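Long-range contacts in fibronectin type III domain-containing protein (Simiduia agarivorans, PDB 6P2K), which probably hydrolyses glycosidic bonds in xyloglucan-type polysaccharides, as a glycoside hydrolase family 74 enzyme whose beta-propeller part is the piece described here: residues B[15-20]-B[30-35]; B[37-42]-B[53-58]; B[61-66]-B[73-78]. All blocks are in the same frame, centred on the assembly; numbering follows the deposited sequence.

Interaction 1: residues B[15-20]-B[30-35]. With ZN (zinc ion), chain Q.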
ATOM      1  N   GLY B  15     -22.990  -7.895  33.581  1.00 22.53           N
ATOM      2  CA  GLY B  15     -24.412  -7.904  33.839  1.00 19.15           C
ATOM      3  C   GLY B  15     -24.755  -6.886  34.908  1.00 23.32           C
ATOM      4  O   GLY B  15     -23.894  -6.427  35.658  1.00 26.76           O
ATOM      5  N   GLN B  16     -26.040  -6.540  34.965  1.00 26.01           N
ATOM      6  CA  GLN B  16     -26.508  -5.504  35.881  1.00 30.97           C
ATOM      7  C   GLN B  16     -26.115  -5.834  37.317  1.00 31.59           C
ATOM      8  O   GLN B  16     -26.382  -6.931  37.814  1.00 34.64           O
ATOM      9  CB  GLN B  16     -28.026  -5.348  35.762  1.00 38.69           C
ATOM     10  CG  GLN B  16     -28.626  -4.285  36.671  1.00 47.37           C
ATOM     11  CD  GLN B  16     -30.105  -4.044  36.396  1.00 58.95           C
ATOM     12  OE1 GLN B  16     -30.978  -4.691  36.984  1.00 80.09           O
ATOM     13  NE2 GLN B  16     -30.391  -3.106  35.498  1.00 54.05           N
ATOM     14  N   VAL B  17     -25.464  -4.880  37.976  1.00 25.98           N
ATOM     15  CA  VAL B  17     -24.952  -5.059  39.328  1.00 24.73           C
ATOM     16  C   VAL B  17     -25.934  -4.429  40.304  1.00 28.79           C
ATOM     17  O   VAL B  17     -26.376  -3.289  40.104  1.00 32.67           O
ATOM     18  CB  VAL B  17     -23.550  -4.443  39.479  1.00 26.07           C
ATOM     19  CG1 VAL B  17     -23.037  -4.632  40.896  1.00 25.11           C
ATOM     20  CG2 VAL B  17     -22.590  -5.062  38.477  1.00 20.28           C
ATOM     21  N   GLN B  18     -26.280  -5.168  41.359  1.00 24.28           N
ATOM     22  CA  GLN B  18     -27.270  -4.688  42.315  1.00 28.38           C
ATOM     23  C   GLN B  18     -26.655  -3.813  43.398  1.00 27.94           C
ATOM     24  O   GLN B  18     -27.223  -2.770  43.740  1.00 30.25           O
ATOM     25  CB  GLN B  18     -28.004  -5.869  42.953  1.00 29.54           C
ATOM     26  CG  GLN B  18     -28.591  -6.835  41.942  1.00 33.49           C
ATOM     27  CD  GLN B  18     -29.632  -6.179  41.053  1.00 41.17           C
ATOM     28  OE1 GLN B  18     -30.687  -5.752  41.523  1.00 42.19           O
ATOM     29  NE2 GLN B  18     -29.336  -6.092  39.759  1.00 44.51           N
ATOM     30  N   ASP B  19     -25.499  -4.203  43.934  1.00 22.57           N
ATOM     31  CA  ASP B  19     -24.893  -3.457  45.028  1.00 23.32           C
ATOM     32  C   ASP B  19     -23.479  -3.962  45.268  1.00 27.44           C
ATOM     33  O   ASP B  19     -23.127  -5.086  44.898  1.00 26.28           O
ATOM     34  CB  ASP B  19     -25.719  -3.579  46.311  1.00 29.44           C
ATOM     35  CG  ASP B  19     -25.538  -2.394  47.231  1.00 36.31           C
ATOM     36  OD1 ASP B  19     -24.851  -1.431  46.832  1.00 37.79           O
ATOM     37  OD2 ASP B  19     -26.085  -2.424  48.351  1.00 38.81           O
ATOM     38  N   VAL B  20     -22.672  -3.103  45.888  1.00 27.55           N
ATOM     39  CA  VAL B  20     -21.379  -3.472  46.451  1.00 26.60           C
ATOM     40  C   VAL B  20     -21.347  -2.913  47.865  1.00 28.66           C
ATOM     41  O   VAL B  20     -21.509  -1.702  48.058  1.00 27.95           O
ATOM     42  CB  VAL B  20     -20.200  -2.933  45.622  1.00 26.38           C
ATOM     43  CG1 VAL B  20     -18.890  -3.163  46.357  1.00 23.22           C
ATOM     44  CG2 VAL B  20     -20.170  -3.590  44.249  1.00 25.18           C
ATOM     45  N   VAL B  30     -15.186  -6.340  50.745  1.00 29.10           N
ATOM     46  CA  VAL B  30     -16.434  -5.927  50.115  1.00 27.96           C
ATOM     47  C   VAL B  30     -17.152  -7.143  49.549  1.00 28.66           C
ATOM     48  O   VAL B  30     -16.534  -8.149  49.186  1.00 27.03           O
ATOM     49  CB  VAL B  30     -16.208  -4.889  48.990  1.00 28.78           C
ATOM     50  CG1 VAL B  30     -15.753  -3.562  49.574  1.00 29.89           C
ATOM     51  CG2 VAL B  30     -15.193  -5.411  47.984  1.00 28.42           C
ATOM     52  N   TYR B  31     -18.476  -7.032  49.462  1.00 26.52           N
ATOM     53  CA  TYR B  31     -19.328  -8.047  48.864  1.00 25.36           C
ATOM     54  C   TYR B  31     -20.090  -7.424  47.706  1.00 28.93           C
ATOM     55  O   TYR B  31     -20.496  -6.259  47.776  1.00 27.79           O
ATOM     56  CB  TYR B  31     -20.298  -8.626  49.893  1.00 25.60           C
ATOM     57  CG  TYR B  31     -19.593  -9.375  50.998  1.00 29.61           C
ATOM     58  CD1 TYR B  31     -19.091  -8.708  52.108  1.00 25.92           C
ATOM     59  CD2 TYR B  31     -19.407 -10.747  50.919  1.00 27.73           C
ATOM     60  CE1 TYR B  31     -18.436  -9.392  53.114  1.00 28.22           C
ATOM     61  CE2 TYR B  31     -18.755 -11.439  51.919  1.00 27.85           C
ATOM     62  CZ  TYR B  31     -18.272 -10.759  53.012  1.00 28.58           C
ATOM     63  OH  TYR B  31     -17.617 -11.450  54.003  1.00 28.52           O
ATOM     64  N   MET B  32     -20.267  -8.195  46.634  1.00 27.20           N
ATOM     65  CA  MET B  32     -20.979  -7.730  45.452  1.00 27.02           C
ATOM     66  C   MET B  32     -22.225  -8.574  45.244  1.00 27.73           C
ATOM     67  O   MET B  32     -22.164  -9.808  45.296  1.00 25.35           O
ATOM     68  CB  MET B  32     -20.097  -7.785  44.203  1.00 29.10           C
ATOM     69  CG  MET B  32     -20.738  -7.112  42.997  1.00 35.66           C
ATOM     70  SD  MET B  32     -21.430  -8.294  41.830  1.00 40.95           S
ATOM     71  CE  MET B  32     -19.912  -8.952  41.171  1.00 44.46           C
ATOM     72  N   ALA B  33     -23.347  -7.904  44.998  1.00 26.73           N
ATOM     73  CA  ALA B  33     -24.631  -8.563  44.794  1.00 27.86           C
ATOM     74  C   ALA B  33     -24.935  -8.591  43.301  1.00 29.15           C
ATOM     75  O   ALA B  33     -25.268  -7.559  42.707  1.00 29.57           O
ATOM     76  CB  ALA B  33     -25.735  -7.845  45.567  1.00 27.30           C
ATOM     77  N   SER B  34     -24.806  -9.766  42.697  1.00 26.11           N
ATOM     78  CA  SER B  34     -25.249  -9.990  41.332  1.00 32.04           C
ATOM     79  C   SER B  34     -26.699 -10.460  41.340  1.00 36.10           C
ATOM     80  O   SER B  34     -27.272 -10.764  42.389  1.00 41.73           O
ATOM     81  CB  SER B  34     -24.358 -11.020  40.642  1.00 31.61           C
ATOM     82  OG  SER B  34     -24.623 -12.316  41.148  1.00 32.94           O
ATOM     83  N   ASP B  35     -27.303 -10.523  40.158  1.00 35.73           N
ATOM     84  CA  ASP B  35     -28.671 -11.012  40.059  1.00 41.20           C
ATOM     85  C   ASP B  35     -28.760 -12.444  39.543  1.00 41.28           C
ATOM     86  O   ASP B  35     -29.863 -13.000  39.501  1.00 41.04           O
ATOM     87  CB  ASP B  35     -29.524 -10.076  39.187  1.00 49.99           C
ATOM     88  CG  ASP B  35     -28.883  -9.753  37.851  1.00 58.32           C
ATOM     89  OD1 ASP B  35     -27.761 -10.234  37.579  1.00 60.59           O
ATOM     90  OD2 ASP B  35     -29.511  -9.009  37.068  1.00 62.12           O
TER
HETATM   91 ZN    ZN Q 802     -32.727  -5.602  37.579  0.76 69.04          ZN
HETATM   92  O   HOH W   1     -32.021  -7.161  36.356  1.00 70.30           O
HETATM   93  O   HOH W   2     -33.766  -4.463  36.151  1.00 68.17           O
HETATM   94  O   HOH W   3     -32.789  -5.138  39.633  1.00 65.66           O

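Interaction 2: residues B[37-42]-B[53-58]. With PE3 (3,6,9,12,15,18,21,24,27,30,33,36,39-tridecaoxahentetracontane-1,41-diol), chain C.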
ATOM      1  N   GLU B  37     -25.553 -14.736  39.995  1.00 33.40           N
ATOM      2  CA  GLU B  37     -24.424 -15.491  40.534  1.00 34.53           C
ATOM      3  C   GLU B  37     -24.372 -15.484  42.054  1.00 33.34           C
ATOM      4  O   GLU B  37     -23.395 -15.979  42.627  1.00 37.01           O
ATOM      5  CB  GLU B  37     -23.090 -14.951  40.004  1.00 37.83           C
ATOM      6  CG  GLU B  37     -22.751 -15.375  38.602  1.00 41.83           C
ATOM      7  CD  GLU B  37     -23.618 -14.690  37.585  1.00 47.50           C
ATOM      8  OE1 GLU B  37     -24.126 -15.390  36.687  1.00 51.84           O
ATOM      9  OE2 GLU B  37     -23.797 -13.456  37.695  1.00 46.54           O
ATOM     10  N   GLY B  38     -25.377 -14.932  42.725  1.00 29.72           N
ATOM     11  CA  GLY B  38     -25.279 -14.819  44.167  1.00 30.09           C
ATOM     12  C   GLY B  38     -24.297 -13.731  44.559  1.00 28.19           C
ATOM     13  O   GLY B  38     -24.186 -12.690  43.900  1.00 29.19           O
ATOM     14  N   VAL B  39     -23.557 -13.979  45.637  1.00 27.29           N
ATOM     15  CA  VAL B  39     -22.700 -12.980  46.265  1.00 25.90           C
ATOM     16  C   VAL B  39     -21.244 -13.305  45.960  1.00 25.54           C
ATOM     17  O   VAL B  39     -20.806 -14.448  46.135  1.00 28.05           O
ATOM     18  CB  VAL B  39     -22.937 -12.918  47.785  1.00 26.61           C
ATOM     19  CG1 VAL B  39     -21.929 -11.987  48.450  1.00 26.49           C
ATOM     20  CG2 VAL B  39     -24.357 -12.477  48.083  1.00 27.84           C
ATOM     21  N   TYR B  40     -20.496 -12.300  45.506  1.00 21.29           N
ATOM     22  CA  TYR B  40     -19.047 -12.379  45.395  1.00 23.73           C
ATOM     23  C   TYR B  40     -18.394 -11.648  46.562  1.00 27.38           C
ATOM     24  O   TYR B  40     -18.946 -10.685  47.101  1.00 31.25           O
ATOM     25  CB  TYR B  40     -18.544 -11.764  44.090  1.00 26.77           C
ATOM     26  CG  TYR B  40     -18.893 -12.512  42.829  1.00 27.19           C
ATOM     27  CD1 TYR B  40     -20.060 -12.228  42.132  1.00 23.19           C
ATOM     28  CD2 TYR B  40     -18.038 -13.482  42.314  1.00 28.69           C
ATOM     29  CE1 TYR B  40     -20.372 -12.896  40.963  1.00 25.14           C
ATOM     30  CE2 TYR B  40     -18.344 -14.161  41.148  1.00 25.05           C
ATOM     31  CZ  TYR B  40     -19.512 -13.860  40.478  1.00 25.16           C
ATOM     32  OH  TYR B  40     -19.820 -14.522  39.316  1.00 28.22           O
ATOM     33  N   LYS B  41     -17.192 -12.096  46.922  1.00 24.32           N
ATOM     34  CA  LYS B  41     -16.418 -11.521  48.013  1.00 25.82           C
ATOM     35  C   LYS B  41     -15.041 -11.112  47.508  1.00 27.31           C
ATOM     36  O   LYS B  41     -14.477 -11.744  46.607  1.00 27.79           O
ATOM     37  CB  LYS B  41     -16.279 -12.521  49.170  1.00 26.23           C
ATOM     38  CG  LYS B  41     -15.562 -11.997  50.404  1.00 28.99           C
ATOM     39  CD  LYS B  41     -15.394 -13.095  51.448  1.00 29.37           C
ATOM     40  CE  LYS B  41     -14.757 -12.557  52.724  1.00 33.81           C
ATOM     41  NZ  LYS B  41     -15.057 -13.403  53.913  1.00 36.18           N
ATOM     42  N   SER B  42     -14.501 -10.043  48.093  1.00 27.75           N
ATOM     43  CA  SER B  42     -13.136  -9.622  47.812  1.00 25.80           C
ATOM     44  C   SER B  42     -12.521  -9.066  49.086  1.00 28.82           C
ATOM     45  O   SER B  42     -13.177  -8.321  49.823  1.00 26.05           O
ATOM     46  CB  SER B  42     -13.093  -8.557  46.707  1.00 25.22           C
ATOM     47  OG  SER B  42     -11.933  -7.746  46.831  1.00 27.45           O
ATOM     48  N   GLY B  53     -20.723 -18.897  49.308  1.00 35.49           N
ATOM     49  CA  GLY B  53     -21.510 -20.107  49.439  1.00 34.93           C
ATOM     50  C   GLY B  53     -22.723 -20.140  48.524  1.00 33.09           C
ATOM     51  O   GLY B  53     -23.130 -19.142  47.930  1.00 35.30           O
ATOM     52  N   ASN B  54     -23.318 -21.329  48.423  1.00 34.77           N
ATOM     53  CA  ASN B  54     -24.483 -21.534  47.571  1.00 37.83           C
ATOM     54  C   ASN B  54     -25.743 -21.007  48.245  1.00 38.03           C
ATOM     55  O   ASN B  54     -26.045 -21.367  49.386  1.00 38.67           O
ATOM     56  CB  ASN B  54     -24.660 -23.017  47.246  1.00 40.01           C
ATOM     57  CG  ASN B  54     -23.564 -23.554  46.351  1.00 44.04           C
ATOM     58  OD1 ASN B  54     -23.076 -22.859  45.462  1.00 43.31           O
ATOM     59  ND2 ASN B  54     -23.174 -24.803  46.582  1.00 47.99           N
ATOM     60  N   LEU B  55     -26.482 -20.166  47.532  1.00 35.80           N
ATOM     61  CA  LEU B  55     -27.771 -19.669  47.987  1.00 36.06           C
ATOM     62  C   LEU B  55     -28.898 -20.475  47.350  1.00 37.00           C
ATOM     63  O   LEU B  55     -28.721 -21.127  46.318  1.00 36.96           O
ATOM     64  CB  LEU B  55     -27.932 -18.184  47.647  1.00 33.65           C
ATOM     65  CG  LEU B  55     -26.854 -17.238  48.170  1.00 29.76           C
ATOM     66  CD1 LEU B  55     -26.774 -15.999  47.301  1.00 28.59           C
ATOM     67  CD2 LEU B  55     -27.143 -16.860  49.613  1.00 33.68           C
ATOM     68  N   VAL B  56     -30.071 -20.422  47.989  1.00 36.38           N
ATOM     69  CA  VAL B  56     -31.247 -21.075  47.421  1.00 39.61           C
ATOM     70  C   VAL B  56     -31.745 -20.308  46.204  1.00 38.54           C
ATOM     71  O   VAL B  56     -32.320 -20.896  45.279  1.00 41.55           O
ATOM     72  CB  VAL B  56     -32.344 -21.225  48.493  1.00 42.79           C
ATOM     73  CG1 VAL B  56     -33.467 -22.124  47.993  1.00 46.64           C
ATOM     74  CG2 VAL B  56     -31.751 -21.786  49.778  1.00 42.35           C
ATOM     75  N   ASN B  57     -31.533 -18.995  46.175  1.00 34.91           N
ATOM     76  CA  ASN B  57     -31.870 -18.162  45.032  1.00 37.46           C
ATOM     77  C   ASN B  57     -30.762 -17.136  44.844  1.00 37.56           C
ATOM     78  O   ASN B  57     -30.288 -16.541  45.816  1.00 37.74           O
ATOM     79  CB  ASN B  57     -33.223 -17.470  45.220  1.00 40.72           C
ATOM     80  CG  ASN B  57     -33.525 -16.476  44.121  1.00 42.39           C
ATOM     81  OD1 ASN B  57     -33.206 -15.293  44.233  1.00 39.08           O
ATOM     82  ND2 ASN B  57     -34.140 -16.953  43.045  1.00 44.05           N
ATOM     83  N   ASN B  58     -30.347 -16.934  43.595  1.00 39.28           N
ATOM     84  CA  ASN B  58     -29.138 -16.177  43.302  1.00 39.92           C
ATOM     85  C   ASN B  58     -29.404 -14.740  42.866  1.00 40.65           C
ATOM     86  O   ASN B  58     -28.454 -14.028  42.526  1.00 38.43           O
ATOM     87  CB  ASN B  58     -28.315 -16.904  42.235  1.00 42.72           C
ATOM     88  CG  ASN B  58     -27.570 -18.097  42.798  1.00 50.02           C
ATOM     89  OD1 ASN B  58     -27.167 -18.098  43.963  1.00 51.76           O
ATOM     90  ND2 ASN B  58     -27.386 -19.120  41.978  1.00 54.27           N
TER
HETATM   91  O43 PE3 C 808     -15.981 -20.866  50.806  1.00 74.86           O
HETATM   92  C42 PE3 C 808     -16.476 -21.873  49.922  1.00 73.57           C
HETATM   93  C41 PE3 C 808     -16.715 -21.244  48.551  1.00 73.60           C
HETATM   94  O40 PE3 C 808     -17.207 -22.182  47.577  1.00 75.36           O
HETATM   95  C39 PE3 C 808     -18.474 -22.769  47.914  1.00 74.61           C
HETATM   96  C38 PE3 C 808     -18.825 -23.696  46.757  1.00 72.74           C
HETATM   97  O37 PE3 C 808     -20.085 -24.350  46.969  1.00 72.10           O
HETATM   98  O   HOH W   4     -23.209 -16.987  46.459  1.00 33.33           O

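Interaction 3: residues B[61-66]-B[73-78]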
ATOM      1  N   PHE B  61     -30.418  -8.961  46.387  1.00 33.60           N
ATOM      2  CA  PHE B  61     -30.783  -7.556  46.466  1.00 32.36           C
ATOM      3  C   PHE B  61     -30.085  -6.803  47.590  1.00 32.67           C
ATOM      4  O   PHE B  61     -30.089  -5.567  47.571  1.00 34.19           O
ATOM      5  CB  PHE B  61     -32.302  -7.408  46.641  1.00 33.01           C
ATOM      6  CG  PHE B  61     -33.097  -7.821  45.438  1.00 34.92           C
ATOM      7  CD1 PHE B  61     -32.805  -7.309  44.186  1.00 35.41           C
ATOM      8  CD2 PHE B  61     -34.143  -8.719  45.561  1.00 36.43           C
ATOM      9  CE1 PHE B  61     -33.539  -7.688  43.078  1.00 33.71           C
ATOM     10  CE2 PHE B  61     -34.878  -9.102  44.455  1.00 36.96           C
ATOM     11  CZ  PHE B  61     -34.573  -8.585  43.213  1.00 33.47           C
ATOM     12  N   ALA B  62     -29.491  -7.497  48.559  1.00 30.70           N
ATOM     13  CA  ALA B  62     -28.876  -6.818  49.692  1.00 33.27           C
ATOM     14  C   ALA B  62     -27.894  -7.747  50.390  1.00 34.44           C
ATOM     15  O   ALA B  62     -28.102  -8.961  50.456  1.00 34.86           O
ATOM     16  CB  ALA B  62     -29.930  -6.326  50.690  1.00 35.75           C
ATOM     17  N   VAL B  63     -26.822  -7.154  50.910  1.00 33.63           N
ATOM     18  CA  VAL B  63     -25.837  -7.847  51.732  1.00 33.47           C
ATOM     19  C   VAL B  63     -25.484  -6.941  52.903  1.00 37.16           C
ATOM     20  O   VAL B  63     -25.296  -5.732  52.729  1.00 39.11           O
ATOM     21  CB  VAL B  63     -24.569  -8.222  50.931  1.00 30.22           C
ATOM     22  CG1 VAL B  63     -23.553  -8.914  51.828  1.00 27.73           C
ATOM     23  CG2 VAL B  63     -24.916  -9.109  49.749  1.00 31.83           C
ATOM     24  N   ALA B  64     -25.399  -7.521  54.100  1.00 36.48           N
ATOM     25  CA  ALA B  64     -25.029  -6.768  55.291  1.00 39.62           C
ATOM     26  C   ALA B  64     -24.152  -7.626  56.188  1.00 40.75           C
ATOM     27  O   ALA B  64     -24.465  -8.793  56.436  1.00 42.04           O
ATOM     28  CB  ALA B  64     -26.265  -6.293  56.062  1.00 40.29           C
ATOM     29  N   VAL B  65     -23.057  -7.043  56.669  1.00 40.54           N
ATOM     30  CA  VAL B  65     -22.158  -7.692  57.617  1.00 40.69           C
ATOM     31  C   VAL B  65     -22.463  -7.158  59.007  1.00 41.37           C
ATOM     32  O   VAL B  65     -22.664  -5.952  59.188  1.00 42.10           O
ATOM     33  CB  VAL B  65     -20.684  -7.455  57.237  1.00 40.14           C
ATOM     34  CG1 VAL B  65     -19.780  -8.394  58.012  1.00 39.46           C
ATOM     35  CG2 VAL B  65     -20.485  -7.637  55.743  1.00 30.90           C
ATOM     36  N   THR B  66     -22.496  -8.045  59.989  1.00 42.41           N
ATOM     37  CA  THR B  66     -22.858  -7.630  61.338  1.00 45.90           C
ATOM     38  C   THR B  66     -21.762  -6.758  61.936  1.00 46.41           C
ATOM     39  O   THR B  66     -20.588  -7.147  61.917  1.00 40.23           O
ATOM     40  CB  THR B  66     -23.099  -8.835  62.236  1.00 56.51           C
ATOM     41  OG1 THR B  66     -21.930  -9.659  62.251  1.00 63.52           O
ATOM     42  CG2 THR B  66     -24.289  -9.633  61.745  1.00 54.42           C
ATOM     43  N   ILE B  73     -23.115 -12.765  58.251  1.00 40.38           N
ATOM     44  CA  ILE B  73     -23.492 -11.983  57.080  1.00 38.39           C
ATOM     45  C   ILE B  73     -24.927 -12.323  56.703  1.00 41.64           C
ATOM     46  O   ILE B  73     -25.303 -13.500  56.672  1.00 44.25           O
ATOM     47  CB  ILE B  73     -22.547 -12.255  55.894  1.00 36.03           C
ATOM     48  CG1 ILE B  73     -21.141 -11.768  56.224  1.00 41.32           C
ATOM     49  CG2 ILE B  73     -23.066 -11.601  54.622  1.00 32.75           C
ATOM     50  CD1 ILE B  73     -20.070 -12.551  55.529  1.00 43.74           C
ATOM     51  N   PHE B  74     -25.720 -11.297  56.414  1.00 40.97           N
ATOM     52  CA  PHE B  74     -27.088 -11.465  55.949  1.00 38.67           C
ATOM     53  C   PHE B  74     -27.175 -11.114  54.469  1.00 38.74           C
ATOM     54  O   PHE B  74     -26.584 -10.127  54.019  1.00 31.94           O
ATOM     55  CB  PHE B  74     -28.055 -10.599  56.756  1.00 40.75           C
ATOM     56  CG  PHE B  74     -28.163 -11.002  58.196  1.00 43.54           C
ATOM     57  CD1 PHE B  74     -29.062 -11.980  58.591  1.00 47.86           C
ATOM     58  CD2 PHE B  74     -27.361 -10.409  59.157  1.00 43.91           C
ATOM     59  CE1 PHE B  74     -29.162 -12.358  59.921  1.00 51.03           C
ATOM     60  CE2 PHE B  74     -27.457 -10.779  60.486  1.00 41.30           C
ATOM     61  CZ  PHE B  74     -28.358 -11.756  60.869  1.00 52.02           C
ATOM     62  N   VAL B  75     -27.910 -11.935  53.721  1.00 39.04           N
ATOM     63  CA  VAL B  75     -28.061 -11.790  52.278  1.00 35.19           C
ATOM     64  C   VAL B  75     -29.546 -11.844  51.951  1.00 36.94           C
ATOM     65  O   VAL B  75     -30.203 -12.862  52.200  1.00 37.50           O
ATOM     66  CB  VAL B  75     -27.304 -12.884  51.505  1.00 32.86           C
ATOM     67  CG1 VAL B  75     -27.548 -12.743  50.010  1.00 32.74           C
ATOM     68  CG2 VAL B  75     -25.817 -12.831  51.817  1.00 31.74           C
ATOM     69  N   GLY B  76     -30.075 -10.756  51.388  1.00 37.96           N
ATOM     70  CA  GLY B  76     -31.458 -10.698  50.976  1.00 37.13           C
ATOM     71  C   GLY B  76     -31.598 -11.034  49.506  1.00 36.40           C
ATOM     72  O   GLY B  76     -30.961 -10.409  48.653  1.00 34.18           O
ATOM     73  N   THR B  77     -32.425 -12.035  49.214  1.00 37.89           N
ATOM     74  CA  THR B  77     -32.646 -12.508  47.853  1.00 38.00           C
ATOM     75  C   THR B  77     -34.132 -12.457  47.513  1.00 40.09           C
ATOM     76  O   THR B  77     -34.980 -12.118  48.341  1.00 42.95           O
ATOM     77  CB  THR B  77     -32.120 -13.934  47.658  1.00 33.52           C
ATOM     78  OG1 THR B  77     -32.977 -14.858  48.338  1.00 34.27           O
ATOM     79  CG2 THR B  77     -30.708 -14.065  48.193  1.00 31.45           C
ATOM     80  N   LEU B  78     -34.432 -12.818  46.264  1.00 37.68           N
ATOM     81  CA  LEU B  78     -35.813 -12.828  45.797  1.00 37.33           C
ATOM     82  C   LEU B  78     -36.652 -13.851  46.548  1.00 42.22           C
ATOM     83  O   LEU B  78     -37.875 -13.699  46.642  1.00 44.42           O
ATOM     84  CB  LEU B  78     -35.844 -13.103  44.293  1.00 36.18           C
ATOM     85  CG  LEU B  78     -37.187 -13.064  43.561  1.00 38.01           C
ATOM     86  CD1 LEU B  78     -37.834 -11.691  43.685  1.00 38.55           C
ATOM     87  CD2 LEU B  78     -37.008 -13.448  42.098  1.00 37.62           C
TER

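Interaction 1: residues B[15-20]-B[30-35]
V20 and M32 pack against each other at the closed end of a beta hairpin, the two innermost strands of a four-stranded antiparallel propeller blade. The V20 CG2 methyl lies 3.8 Å from M32 CG, and the other branch, CG1, reaches V30 CB, 4.1 Å away. M32 sets CG anti to its own nitrogen (chi1 -171°) and then bends, which brings its sulfur near V17 CG1; V17 and V20 share one thioether chain. On this side W350 of strand 348-351 covers V20 and V30. A classic beta bulge, with Q18 and D19 opposite A33, breaks the register: A33 O takes the N-H of Q18 at 2.9 Å, and A33 N gives a nearly straight bond (176°) to D19 O. Q18 is buried against F61; its amide and the D35 carboxylate lie in almost parallel planes (15° apart), though NE2 stays 4.0 Å from D35 OD2. The open side belongs to Q16 and D35, where zinc-bound waters sit. Q16, extended beyond CG, carries its amide oxygen to a zinc ion that D124 also binds. D35 reaches the metal indirectly: one water donates to D35 OD2 at 3.2 Å, while Q16 OE1 binds the zinc itself at 2.1 Å.

Interaction 2: residues B[37-42]-B[53-58]
E37 meets the segment 53-58 at its backbone, which passes close to N58, while its CB points away and OE2 is hydrogen-bonded to S400 OG. At G38 the two segments come nearest. Its N-H donates to N58 O over 3.2 Å, in the carbonyl plane and on a lone pair, though the bond is bent (143° at the hydrogen). The N58 side chain folds over the same peptide: CB stands 3.6 Å from G38 N and OD1 3.8 Å from G38 CA. With an alanine here, the amide resting on the G38 peptide is lost, which would probably open a gap beside G38 CA. L55, with CG anti to its carbonyl carbon (chi1 -56°), brings CD1 to 3.7 Å from G38 CA. A CB on G38 would lie too close to both N58 OD1 and L55 CD1, and the backbone at G38, with phi at 73°, is one that glycine adopts most readily. V39 begins the strand 39-42. Its N-H reaches the loop through a water, which accepts from V39 N at 3.1 Å and donates to G53 O at 2.6 Å. Its CG2 methyl lies 4.3 Å from L55 CD1, at the margin of a cluster that V60, V63 and V75 extend. Past V39 the strand leaves the loop and pairs with strand 30-34 of its own blade. The loop 53-58 leads from this blade to the next, and one backbone bond, one water bridge, a leucine methyl and the N58 side chain imply a junction fitted by shape around a glycine rather than zipped by strand pairing.

Interaction 3: residues B[61-66]-B[73-78]
V63 and I73 meet in the apolar centre of this hairpin, their side chains crossing obliquely with V63 CG1 3.9 Å from I73 CG2. I73 splits its branches between two valines: CG2, anti to the backbone nitrogen, serves V63, while CG1 runs alongside V65, 4.1 Å from V65 CG1. Y31 of the preceding blade packs on all three. On the face that carries A64 and F74, the T66 CG2 methyl approaches F74 CE2 at 3.6 Å, at the ring edge and near its plane; I83 and F107 close in around these residues. Toward the other end, F61 and L78 run alongside each other, with L78 CD1 at the ring edge, 4.0 Å from F61 CE2. The polar edge is the backbone ladder. A64 and F74 exchange a close pair, with F74 N 2.8 Å from A64 O, and G76 N donates to A62 O. G76 O accepts twice, from F61 N at 2.7 Å and from A62 N at 3.3 Å, so F61 and A62 face one residue. F61 also touches D124, a zinc ligand. Two inner antiparallel strands with a classic beta bulge near the metal open a four-stranded blade of this seven-fold beta-propeller.

Overall arrangement
All three contacts are largely buried, but they differ in place and chemistry. Interactions 1 and 3 are the opening hairpins of two successive blades, each with a classic beta bulge; interaction 3 is buried throughout, whereas interaction 1 runs out at its bulged end into a hydrated zinc site. Interaction 2, the smallest, has no strand pairing of its own and uses a glycine and a water where the chain passes between the blades. It shares a sheet with interaction 1, where M32 N lies 2.9 Å from Y40 O. Between the blades, side chains interleave: Y31 of interaction 1 packs on V63, V65 and I73 of interaction 3, and V39 of interaction 2 on V63 and V75.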